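Local coordinates for protein anti-H(O) lectin 1 (Ulex europaeus, PDB 1FX5) that binds L-fucose-containing glycans, such as the H(O) blood-group antigen, as a legume lectin that carries calcium and manganese, at residues Ala123-Thr128 with Phe140-Ile145. Numbering follows the deposited sequence.
Sequences AVEFDT and FPHIGI. With MN (manganese (II) ion), chain F; CA (calcium ion), chain G.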
ATOM      1  N   ALA A 123       4.200  20.272  -3.860  1.00 12.04           N
ATOM      2  CA  ALA A 123       2.833  20.105  -4.331  1.00 13.10           C
ATOM      3  C   ALA A 123       2.575  20.730  -5.691  1.00 15.18           C
ATOM      4  O   ALA A 123       3.220  21.727  -6.069  1.00 16.51           O
ATOM      5  CB  ALA A 123       1.852  20.707  -3.309  1.00 10.77           C
ATOM      6  N   VAL A 124       1.664  20.118  -6.437  1.00 12.81           N
ATOM      7  CA  VAL A 124       1.292  20.609  -7.754  1.00 12.55           C
ATOM      8  C   VAL A 124      -0.094  21.180  -7.450  1.00 12.96           C
ATOM      9  O   VAL A 124      -0.997  20.430  -7.045  1.00 11.45           O
ATOM     10  CB  VAL A 124       1.190  19.461  -8.804  1.00 14.43           C
ATOM     11  CG1 VAL A 124       0.641  20.003 -10.133  1.00 13.25           C
ATOM     12  CG2 VAL A 124       2.557  18.861  -9.037  1.00 14.10           C
ATOM     13  N   GLU A 125      -0.239  22.499  -7.543  1.00  9.25           N
ATOM     14  CA  GLU A 125      -1.527  23.136  -7.270  1.00 13.39           C
ATOM     15  C   GLU A 125      -2.345  23.575  -8.514  1.00 13.45           C
ATOM     16  O   GLU A 125      -1.796  24.035  -9.521  1.00 12.44           O
ATOM     17  CB  GLU A 125      -1.355  24.343  -6.319  1.00 11.36           C
ATOM     18  CG  GLU A 125      -0.534  25.489  -6.940  1.00 10.14           C
ATOM     19  CD  GLU A 125      -0.518  26.762  -6.116  1.00 14.80           C
ATOM     20  OE1 GLU A 125      -0.648  27.855  -6.697  1.00 12.74           O
ATOM     21  OE2 GLU A 125      -0.353  26.698  -4.891  1.00 16.89           O
ATOM     22  N   PHE A 126      -3.669  23.443  -8.376  1.00 13.03           N
ATOM     23  CA  PHE A 126      -4.694  23.789  -9.367  1.00 14.27           C
ATOM     24  C   PHE A 126      -5.435  24.850  -8.539  1.00 16.60           C
ATOM     25  O   PHE A 126      -6.442  24.575  -7.848  1.00 11.96           O
ATOM     26  CB  PHE A 126      -5.565  22.558  -9.668  1.00 13.52           C
ATOM     27  CG  PHE A 126      -4.776  21.395 -10.246  1.00 18.53           C
ATOM     28  CD1 PHE A 126      -4.280  20.397  -9.425  1.00 16.78           C
ATOM     29  CD2 PHE A 126      -4.472  21.346 -11.611  1.00 19.58           C
ATOM     30  CE1 PHE A 126      -3.493  19.384  -9.950  1.00 18.68           C
ATOM     31  CE2 PHE A 126      -3.682  20.320 -12.142  1.00 16.49           C
ATOM     32  CZ  PHE A 126      -3.193  19.344 -11.306  1.00 18.02           C
ATOM     33  N   ASP A 127      -4.830  26.037  -8.545  1.00 14.61           N
ATOM     34  CA  ASP A 127      -5.279  27.212  -7.826  1.00 12.94           C
ATOM     35  C   ASP A 127      -6.347  28.016  -8.560  1.00 14.63           C
ATOM     36  O   ASP A 127      -6.054  28.702  -9.550  1.00 11.01           O
ATOM     37  CB  ASP A 127      -4.028  28.046  -7.532  1.00 12.47           C
ATOM     38  CG  ASP A 127      -4.250  29.096  -6.464  1.00 13.07           C
ATOM     39  OD1 ASP A 127      -3.267  29.564  -5.857  1.00 12.58           O
ATOM     40  OD2 ASP A 127      -5.401  29.467  -6.227  1.00 14.93           O
ATOM     41  N   THR A 128      -7.559  28.010  -8.006  1.00 12.88           N
ATOM     42  CA  THR A 128      -8.682  28.728  -8.615  1.00 15.52           C
ATOM     43  C   THR A 128      -8.843  30.230  -8.340  1.00 16.32           C
ATOM     44  O   THR A 128      -9.753  30.845  -8.896  1.00 18.90           O
ATOM     45  CB  THR A 128     -10.027  27.997  -8.376  1.00 12.42           C
ATOM     46  OG1 THR A 128     -10.315  27.986  -6.978  1.00 13.91           O
ATOM     47  CG2 THR A 128      -9.978  26.562  -8.890  1.00 11.61           C
ATOM     48  N   PHE A 140      -4.471  35.805 -11.617  1.00 18.10           N
ATOM     49  CA  PHE A 140      -5.440  34.961 -12.341  1.00 17.26           C
ATOM     50  C   PHE A 140      -5.325  33.505 -11.883  1.00 19.00           C
ATOM     51  O   PHE A 140      -4.349  33.155 -11.223  1.00 19.29           O
ATOM     52  CB  PHE A 140      -5.191  35.028 -13.856  1.00 16.64           C
ATOM     53  CG  PHE A 140      -3.724  35.102 -14.247  1.00 20.73           C
ATOM     54  CD1 PHE A 140      -3.190  36.287 -14.760  1.00 16.36           C
ATOM     55  CD2 PHE A 140      -2.881  34.003 -14.089  1.00 17.72           C
ATOM     56  CE1 PHE A 140      -1.851  36.373 -15.098  1.00 17.27           C
ATOM     57  CE2 PHE A 140      -1.531  34.082 -14.427  1.00 18.67           C
ATOM     58  CZ  PHE A 140      -1.016  35.270 -14.930  1.00 18.21           C
ATOM     59  N   PRO A 141      -6.337  32.647 -12.183  1.00 19.29           N
ATOM     60  CA  PRO A 141      -6.287  31.220 -11.784  1.00 16.88           C
ATOM     61  C   PRO A 141      -5.020  30.639 -12.433  1.00 19.30           C
ATOM     62  O   PRO A 141      -4.609  31.106 -13.510  1.00 18.81           O
ATOM     63  CB  PRO A 141      -7.553  30.640 -12.408  1.00 16.23           C
ATOM     64  CG  PRO A 141      -8.502  31.825 -12.404  1.00 19.31           C
ATOM     65  CD  PRO A 141      -7.606  32.961 -12.865  1.00 14.45           C
ATOM     66  N   HIS A 142      -4.433  29.599 -11.846  1.00 16.26           N
ATOM     67  CA  HIS A 142      -3.211  29.042 -12.422  1.00 16.28           C
ATOM     68  C   HIS A 142      -2.819  27.681 -11.855  1.00 17.37           C
ATOM     69  O   HIS A 142      -3.379  27.249 -10.829  1.00 16.77           O
ATOM     70  CB  HIS A 142      -2.078  30.021 -12.063  1.00 15.18           C
ATOM     71  CG  HIS A 142      -2.007  30.340 -10.587  1.00 16.38           C
ATOM     72  ND1 HIS A 142      -2.890  31.173  -9.929  1.00 12.97           N
ATOM     73  CD2 HIS A 142      -1.173  29.865  -9.626  1.00 15.77           C
ATOM     74  CE1 HIS A 142      -2.586  31.177  -8.622  1.00 17.84           C
ATOM     75  NE2 HIS A 142      -1.547  30.398  -8.378  1.00 18.37           N
ATOM     76  N   ILE A 143      -1.957  26.951 -12.572  1.00 17.32           N
ATOM     77  CA  ILE A 143      -1.510  25.657 -12.048  1.00 21.14           C
ATOM     78  C   ILE A 143      -0.018  25.910 -11.726  1.00 19.64           C
ATOM     79  O   ILE A 143       0.714  26.486 -12.553  1.00 18.89           O
ATOM     80  CB  ILE A 143      -1.751  24.379 -12.957  1.00 22.18           C
ATOM     81  CG1 ILE A 143      -0.602  24.121 -13.920  1.00 28.76           C
ATOM     82  CG2 ILE A 143      -3.075  24.444 -13.664  1.00 21.58           C
ATOM     83  CD1 ILE A 143      -0.518  25.083 -15.074  1.00 35.62           C
ATOM     84  N   GLY A 144       0.398  25.601 -10.496  1.00 18.17           N
ATOM     85  CA  GLY A 144       1.782  25.819 -10.131  1.00 14.69           C
ATOM     86  C   GLY A 144       2.488  24.753  -9.322  1.00 16.93           C
ATOM     87  O   GLY A 144       1.887  23.776  -8.846  1.00 14.53           O
ATOM     88  N   ILE A 145       3.796  24.928  -9.203  1.00 13.52           N
ATOM     89  CA  ILE A 145       4.626  24.005  -8.451  1.00 14.70           C
ATOM     90  C   ILE A 145       5.117  24.682  -7.162  1.00 14.01           C
ATOM     91  O   ILE A 145       5.743  25.746  -7.209  1.00 10.36           O
ATOM     92  CB  ILE A 145       5.777  23.481  -9.335  1.00 14.57           C
ATOM     93  CG1 ILE A 145       5.169  22.579 -10.418  1.00 15.40           C
ATOM     94  CG2 ILE A 145       6.754  22.677  -8.502  1.00 14.95           C
ATOM     95  CD1 ILE A 145       6.107  22.185 -11.527  1.00 17.90           C
TER
HETATM   96 MN    MN F 250      -1.141  29.900  -6.102  1.00 14.20          MN
HETATM   97 CA    CA G 251      -4.773  31.084  -4.435  1.00 12.64          CA
HETATM   98  O   HOH W   1      -0.631  29.303  -4.131  1.00 12.98           O
HETATM   99  O   HOH W   2       0.957  30.252  -6.638  1.00  9.80           O
HETATM  100  O   HOH W   3      -6.466  29.713  -3.707  1.00 15.39           O
HETATM  101  O   HOH W   4      -3.307  30.102  -2.887  1.00 11.96           O
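Asp127 OD1 bridges two metals, 2.2 Å from manganese and 2.6 Å from calcium. Asp127 OD2 also binds calcium, which makes the carboxylate bidentate there. Across the strand pair, His142 NE2 reaches manganese at 2.4 Å. Glu125 OE1 is a third manganese ligand, 2.2 Å from the metal. Two waters and Asp137 complete the manganese sphere. One of these waters donates to Glu125 OE2, so both carboxylate oxygens serve the site. Asp127 CB lies over one face of the His142 ring, offset toward the rim, 3.7 Å from the centroid, a CH-pi contact. His142 ND1 donates to Phe140 O at 2.8 Å, which helps hold the ring with NE2 turned to manganese. With CG between backbone N and carbonyl carbon (chi1 52°), the ring turns toward the metal. Paired backbone bonds join Glu125 with Gly144 and Asp127 with His142 in antiparallel register. On the other face, Phe126 CD2 packs obliquely against Ile143 CG2. This is the paired metal site of legume lectins. Asp137 also bridges both metals; Asn134 OD1 and Ile129 O complete calcium's protein ligands. Strands 88-94 and 154-157 pair with 122-127 and 142-147, respectively, while strands 180-187 and 192-199 pack against the Phe126 and Ile143 face.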